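Local coordinates for diaminopimelate decarboxylase (Psychromonas ingrahamii, PDB 4XG1), which probably decarboxylates meso-diaminopimelate to L-lysine, the last step of lysine biosynthesis by this route, using pyridoxal 5'-phosphate as cofactor, at residues K99-G104 / N119-N124; L235-G240 / L269-E274. All blocks are in the same frame, centred on the assembly; numbering follows the deposited sequence.

Contact 1 of 2, residues K99-G104 / N119-N124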
loop_
_atom_site.group_PDB
_atom_site.type_symbol
_atom_site.label_atom_id
_atom_site.label_comp_id
_atom_site.label_asym_id
_atom_site.label_seq_id
_atom_site.Cartn_x
_atom_site.Cartn_y
_atom_site.Cartn_z
ATOM N N LYS B 99 -19.744 -4.429 -21.287
ATOM C CA LYS B 99 -19.859 -5.394 -20.212
ATOM C C LYS B 99 -19.170 -4.925 -18.935
ATOM O O LYS B 99 -18.750 -5.734 -18.099
ATOM C CB LYS B 99 -19.279 -6.707 -20.631
ATOM C CG LYS B 99 -19.953 -7.269 -21.851
ATOM C CD LYS B 99 -19.566 -8.737 -22.047
ATOM C CE LYS B 99 -19.958 -9.212 -23.410
ATOM N NZ LYS B 99 -19.517 -10.624 -23.554
ATOM N N ILE B 100 -19.084 -3.618 -18.789
ATOM C CA ILE B 100 -18.399 -3.034 -17.652
ATOM C C ILE B 100 -19.421 -2.387 -16.745
ATOM O O ILE B 100 -20.169 -1.504 -17.185
ATOM C CB ILE B 100 -17.421 -1.931 -18.080
ATOM C CG1 ILE B 100 -16.170 -2.575 -18.659
ATOM C CG2 ILE B 100 -17.022 -1.061 -16.892
ATOM C CD1 ILE B 100 -15.144 -1.566 -19.122
ATOM N N VAL B 101 -19.398 -2.764 -15.476
ATOM C CA VAL B 101 -20.087 -1.959 -14.468
ATOM C C VAL B 101 -19.066 -1.246 -13.601
ATOM O O VAL B 101 -17.982 -1.749 -13.366
ATOM C CB VAL B 101 -21.093 -2.794 -13.648
ATOM C CG1 VAL B 101 -21.920 -3.660 -14.600
ATOM C CG2 VAL B 101 -20.400 -3.697 -12.645
ATOM N N PHE B 102 -19.402 -0.044 -13.195
ATOM C CA PHE B 102 -18.545 0.856 -12.452
ATOM C C PHE B 102 -19.063 1.093 -11.020
ATOM O O PHE B 102 -19.980 1.823 -10.825
ATOM C CB PHE B 102 -18.483 2.138 -13.249
ATOM C CG PHE B 102 -17.497 3.160 -12.801
ATOM C CD1 PHE B 102 -16.585 2.962 -11.809
ATOM C CD2 PHE B 102 -17.482 4.339 -13.445
ATOM C CE1 PHE B 102 -15.708 3.927 -11.460
ATOM C CE2 PHE B 102 -16.624 5.321 -13.090
ATOM C CZ PHE B 102 -15.717 5.109 -12.077
ATOM N N SER B 103 -18.407 0.480 -10.040
ATOM C CA SER B 103 -18.648 0.675 -8.592
ATOM C C SER B 103 -17.773 1.798 -8.021
ATOM O O SER B 103 -16.885 2.303 -8.697
ATOM C CB SER B 103 -18.366 -0.620 -7.831
ATOM O OG SER B 103 -18.777 -1.788 -8.550
ATOM N N GLY B 104 -18.066 2.250 -6.816
ATOM C CA GLY B 104 -17.214 3.240 -6.149
ATOM C C GLY B 104 -17.942 4.415 -5.525
ATOM O O GLY B 104 -18.791 5.008 -6.146
ATOM N N ASN B 119 -19.407 4.176 -22.997
ATOM C CA ASN B 119 -20.697 3.504 -23.144
ATOM C C ASN B 119 -20.779 2.209 -22.329
ATOM O O ASN B 119 -21.135 1.126 -22.840
ATOM C CB ASN B 119 -20.948 3.248 -24.633
ATOM C CG ASN B 119 -22.308 2.685 -24.909
ATOM O OD1 ASN B 119 -23.307 3.193 -24.415
ATOM N ND2 ASN B 119 -22.356 1.598 -25.692
ATOM N N ILE B 120 -20.477 2.332 -21.032
ATOM C CA ILE B 120 -20.501 1.164 -20.130
ATOM C C ILE B 120 -21.913 0.738 -19.824
ATOM O O ILE B 120 -22.820 1.534 -19.934
ATOM C CB ILE B 120 -19.764 1.404 -18.804
ATOM C CG1 ILE B 120 -20.346 2.589 -18.047
ATOM C CG2 ILE B 120 -18.290 1.663 -19.065
ATOM C CD1 ILE B 120 -20.063 2.514 -16.564
ATOM N N MET B 121 -22.056 -0.517 -19.411
ATOM C CA MET B 121 -23.323 -1.095 -19.008
ATOM C C MET B 121 -24.057 -0.354 -17.871
ATOM O O MET B 121 -25.253 -0.149 -17.974
ATOM C CB MET B 121 -23.130 -2.538 -18.564
ATOM C CG MET B 121 -24.420 -3.291 -18.315
ATOM S SD MET B 121 -24.117 -5.041 -17.943
ATOM C CE MET B 121 -23.715 -5.659 -19.552
ATOM N N CYS B 122 -23.373 0.020 -16.788
ATOM C CA CYS B 122 -24.088 0.470 -15.585
ATOM C C CYS B 122 -23.165 1.141 -14.566
ATOM O O CYS B 122 -22.036 0.730 -14.389
ATOM C CB CYS B 122 -24.804 -0.743 -14.935
ATOM S SG CYS B 122 -26.170 -0.335 -13.852
ATOM N N PHE B 123 -23.682 2.154 -13.895
ATOM C CA PHE B 123 -23.044 2.783 -12.760
ATOM C C PHE B 123 -23.716 2.272 -11.495
ATOM O O PHE B 123 -24.892 2.460 -11.326
ATOM C CB PHE B 123 -23.216 4.290 -12.807
ATOM C CG PHE B 123 -22.474 4.958 -13.924
ATOM C CD1 PHE B 123 -23.004 4.983 -15.217
ATOM C CD2 PHE B 123 -21.246 5.573 -13.695
ATOM C CE1 PHE B 123 -22.324 5.599 -16.255
ATOM C CE2 PHE B 123 -20.561 6.196 -14.724
ATOM C CZ PHE B 123 -21.098 6.201 -16.007
ATOM N N ASN B 124 -22.982 1.601 -10.621
ATOM C CA ASN B 124 -23.505 1.182 -9.336
ATOM C C ASN B 124 -23.349 2.338 -8.363
ATOM O O ASN B 124 -22.262 2.572 -7.844
ATOM C CB ASN B 124 -22.757 -0.050 -8.848
ATOM C CG ASN B 124 -23.047 -1.275 -9.692
ATOM O OD1 ASN B 124 -24.108 -1.361 -10.323
ATOM N ND2 ASN B 124 -22.108 -2.229 -9.737
HETATM O O HOH W 1 -20.694 0.940 -6.225
#

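Contact 2 of 2, residues L235-G240 / L269-E274. With LLP ((2S)-2-amino-6-[[3-hydroxy-2-methyl-5-(phosphonooxymethyl)pyridin-4-yl]methylideneamino]hexanoic acid), chain T.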
loop_
_atom_site.group_PDB
_atom_site.type_symbol
_atom_site.label_atom_id
_atom_site.label_comp_id
_atom_site.label_asym_id
_atom_site.label_seq_id
_atom_site.Cartn_x
_atom_site.Cartn_y
_atom_site.Cartn_z
ATOM N N LEU B 235 -29.915 -7.653 -11.626
ATOM C CA LEU B 235 -29.576 -7.652 -10.222
ATOM C C LEU B 235 -28.125 -8.059 -10.054
ATOM O O LEU B 235 -27.728 -9.173 -10.451
ATOM C CB LEU B 235 -30.433 -8.667 -9.483
ATOM C CG LEU B 235 -30.107 -8.842 -7.994
ATOM C CD1 LEU B 235 -30.477 -7.600 -7.207
ATOM C CD2 LEU B 235 -30.840 -10.063 -7.478
ATOM N N ASP B 236 -27.344 -7.152 -9.476
ATOM C CA ASP B 236 -25.906 -7.348 -9.289
ATOM C C ASP B 236 -25.637 -7.728 -7.821
ATOM O O ASP B 236 -25.884 -6.955 -6.900
ATOM C CB ASP B 236 -25.190 -6.036 -9.669
ATOM C CG ASP B 236 -23.655 -6.165 -9.662
ATOM O OD1 ASP B 236 -23.076 -6.925 -8.857
ATOM O OD2 ASP B 236 -23.019 -5.407 -10.406
ATOM N N LEU B 237 -25.133 -8.920 -7.619
ATOM C CA LEU B 237 -24.889 -9.438 -6.286
ATOM C C LEU B 237 -23.463 -9.269 -5.732
ATOM O O LEU B 237 -23.104 -9.855 -4.715
ATOM C CB LEU B 237 -25.253 -10.918 -6.279
ATOM C CG LEU B 237 -26.735 -11.128 -6.528
ATOM C CD1 LEU B 237 -27.036 -12.612 -6.681
ATOM C CD2 LEU B 237 -27.566 -10.516 -5.397
ATOM N N GLY B 238 -22.658 -8.449 -6.394
ATOM C CA GLY B 238 -21.323 -8.141 -5.946
ATOM C C GLY B 238 -20.448 -9.359 -5.929
ATOM O O GLY B 238 -20.717 -10.343 -6.640
ATOM N N GLY B 239 -19.355 -9.266 -5.174
ATOM C CA GLY B 239 -18.427 -10.372 -4.983
ATOM C C GLY B 239 -18.526 -10.796 -3.536
ATOM O O GLY B 239 -19.612 -10.702 -2.951
ATOM N N GLY B 240 -17.412 -11.222 -2.965
ATOM C CA GLY B 240 -17.342 -11.500 -1.548
ATOM C C GLY B 240 -17.149 -12.958 -1.195
ATOM O O GLY B 240 -16.911 -13.301 -0.041
ATOM N N LEU B 269 -34.825 -12.617 -14.479
ATOM C CA LEU B 269 -34.019 -11.433 -14.145
ATOM C C LEU B 269 -32.543 -11.737 -14.287
ATOM O O LEU B 269 -32.056 -12.775 -13.812
ATOM C CB LEU B 269 -34.286 -10.961 -12.729
ATOM C CG LEU B 269 -33.700 -9.572 -12.438
ATOM C CD1 LEU B 269 -34.337 -8.469 -13.259
ATOM C CD2 LEU B 269 -33.848 -9.242 -10.975
ATOM N N LYS B 270 -31.835 -10.809 -14.914
ATOM C CA LYS B 270 -30.443 -11.040 -15.227
ATOM C C LYS B 270 -29.583 -10.867 -13.989
ATOM O O LYS B 270 -29.647 -9.838 -13.325
ATOM C CB LYS B 270 -29.962 -10.061 -16.295
ATOM C CG LYS B 270 -28.654 -10.498 -16.932
ATOM C CD LYS B 270 -28.107 -9.439 -17.855
ATOM C CE LYS B 270 -27.050 -9.999 -18.764
ATOM N NZ LYS B 270 -26.451 -8.924 -19.588
ATOM N N LEU B 271 -28.755 -11.859 -13.722
ATOM C CA LEU B 271 -27.868 -11.803 -12.570
ATOM C C LEU B 271 -26.417 -11.419 -12.919
ATOM O O LEU B 271 -25.774 -12.061 -13.756
ATOM C CB LEU B 271 -27.853 -13.148 -11.860
ATOM C CG LEU B 271 -29.125 -13.548 -11.126
ATOM C CD1 LEU B 271 -28.904 -14.922 -10.541
ATOM C CD2 LEU B 271 -29.515 -12.538 -10.065
ATOM N N ILE B 272 -25.934 -10.357 -12.284
ATOM C CA ILE B 272 -24.560 -9.948 -12.417
ATOM C C ILE B 272 -23.794 -10.294 -11.160
ATOM O O ILE B 272 -24.247 -10.036 -10.051
ATOM C CB ILE B 272 -24.457 -8.452 -12.748
ATOM C CG1 ILE B 272 -24.980 -8.214 -14.169
ATOM C CG2 ILE B 272 -23.003 -7.983 -12.664
ATOM C CD1 ILE B 272 -25.139 -6.765 -14.547
ATOM N N PHE B 273 -22.630 -10.893 -11.349
ATOM C CA PHE B 273 -21.693 -11.215 -10.272
ATOM C C PHE B 273 -20.344 -10.538 -10.468
ATOM O O PHE B 273 -19.836 -10.420 -11.581
ATOM C CB PHE B 273 -21.434 -12.711 -10.234
ATOM C CG PHE B 273 -22.664 -13.516 -10.128
ATOM C CD1 PHE B 273 -23.390 -13.860 -11.259
ATOM C CD2 PHE B 273 -23.107 -13.947 -8.887
ATOM C CE1 PHE B 273 -24.536 -14.611 -11.156
ATOM C CE2 PHE B 273 -24.258 -14.708 -8.783
ATOM C CZ PHE B 273 -24.970 -15.029 -9.919
ATOM N N GLU B 274 -19.733 -10.152 -9.351
ATOM C CA GLU B 274 -18.500 -9.366 -9.360
ATOM C C GLU B 274 -17.388 -10.024 -8.580
ATOM O O GLU B 274 -16.782 -9.406 -7.745
ATOM C CB GLU B 274 -18.784 -8.000 -8.769
ATOM C CG GLU B 274 -19.788 -7.144 -9.512
ATOM C CD GLU B 274 -20.074 -5.842 -8.797
ATOM O OE1 GLU B 274 -19.767 -5.722 -7.590
ATOM O OE2 GLU B 274 -20.591 -4.903 -9.417
HETATM N N1 LLP T . -17.481 -5.563 -5.857
HETATM C C2 LLP T . -17.311 -4.507 -5.055
HETATM C "C2'" LLP T . -18.265 -3.344 -5.158
HETATM C C3 LLP T . -16.171 -4.524 -4.118
HETATM O O3 LLP T . -15.974 -3.493 -3.264
HETATM C C4 LLP T . -15.288 -5.695 -4.080
HETATM C "C4'" LLP T . -14.129 -5.822 -3.142
HETATM C C5 LLP T . -15.582 -6.799 -5.016
HETATM C C6 LLP T . -16.665 -6.653 -5.870
HETATM C "C5'" LLP T . -14.742 -8.044 -5.094
HETATM O OP4 LLP T . -14.708 -8.746 -3.915
HETATM P P LLP T . -13.956 -10.150 -3.742
HETATM O OP1 LLP T . -12.588 -9.911 -4.365
HETATM O OP2 LLP T . -14.023 -10.525 -2.243
HETATM O OP3 LLP T . -14.835 -11.239 -4.386
HETATM N N LLP T . -7.752 -5.590 0.096
HETATM C CA LLP T . -8.654 -6.626 0.749
HETATM C CB LLP T . -9.813 -7.003 -0.166
HETATM C CG LLP T . -11.121 -6.271 0.069
HETATM C CD LLP T . -11.721 -5.734 -1.211
HETATM C CE LLP T . -13.141 -5.199 -0.949
HETATM N NZ LLP T . -13.968 -4.814 -2.112
HETATM C C LLP T . -7.853 -7.885 0.979
HETATM O O LLP T . -6.709 -7.998 0.572
HETATM O OXT LLP T . -8.311 -8.853 1.563
#

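Contact 1 of 2, residues K99-G104 / N119-N124
The side chain of I120 lies across that of I100 at about a right angle, with the two CG2 methyls 3.7 Å apart. The pair sits where both strands of a beta-alpha-beta unit of the TIM barrel begin, strand 100-102 and strand 122-125 running parallel with helix 109-117 between them. Because CG1 of I120 stands between its own backbone N and carbonyl carbon (chi1 58°), CD1 meets F102 CB at the edge of that ring and also lies over the centre of the F123 ring, 3.8 Å above its plane. The two rings meet obliquely, planes 42° apart, with CD2 of F102 3.8 Å from CE2 of F123. Helix 109-117 covers this face through I112, A115 and L116. Were I120 an alanine, F123 would probably lose the methyl over its ring centre and I100 CG2 its methyl partner, opening a gap beside helix 109-117. The other face carries V101 and C122. Here N124 turns its amide back, ND2 lying 3.7 Å from V101 CG2, while S103, which touches the bound cofactor adduct, pairs its OG with D80 in a hydrogen bond. Between the strands, F102 N donates to C122 O and N124 N to F102 O. Past the last bridge a water takes over, accepting from G104 N at 3.0 Å and donating to N124 O at 2.8 Å.

Contact 2 of 2, residues L235-G240 / L269-E274
D236 and E274 cross at about a right angle, their carboxylate planes 85° apart and OD2 of D236 only 2.7 Å from OE2 of E274. They stand at the C-terminal end of a parallel strand pair of the TIM barrel, in the beta-alpha-beta unit formed by strand 234-236, helix 253-262 and strand 270-273. D236 has CG anti to its backbone N (chi1 -174°), which sets OD2 against the CG2 methyl of I272 and leaves OD1 to accept from G238 N at 2.9 Å, closing an Asx turn that fixes the carboxylate's rotation. N124 ND2 adds a weak hydrogen bond to OD2. E274 runs extended beyond CG, and its OE1 comes 2.9 Å from the pyridine nitrogen N1 of the bound LLP, as in related pyridoxal-phosphate barrel decarboxylases, where an acidic residue pairs with this nitrogen. On the other face L235 and L271 run side by side and point the same way, CD2 to CD2 3.8 Å; just past the strand L237 lies alongside F273, with CD1 4.1 Å from CE2. Helices 209-227 and 253-262 cover this apolar row. The backbone ladder passes from L235 N to K270 O, I272 N to L235 O and L237 N to I272 O; beyond the strand, E274 N donates to G238 O. The glycine run then reaches the cofactor phosphate, where G240 N donates to LLP OP3 at 2.9 Å with an N-H...O angle of 166°.

Read from the N terminus, the barrel illustrates how successive beta-alpha-beta units meet at a shared site. Contact 1 closes the short loop through helix 109-117, pairing strand 100-102 with strand 122-125. The chain then passes through strands 145-152 and 192-198 before contact 2 closes the loop through helix 253-262, pairing strand 234-236 with strand 270-273; the latter also pairs with strand 54-59 and so completes the ring. The two loops follow in series, neither nesting nor crossing. Their centres are 12 Å apart, yet they touch inside the barrel: N124 ND2 packs 3.1 Å from E274 OE2, so the two strand pairs meet beside the cofactor.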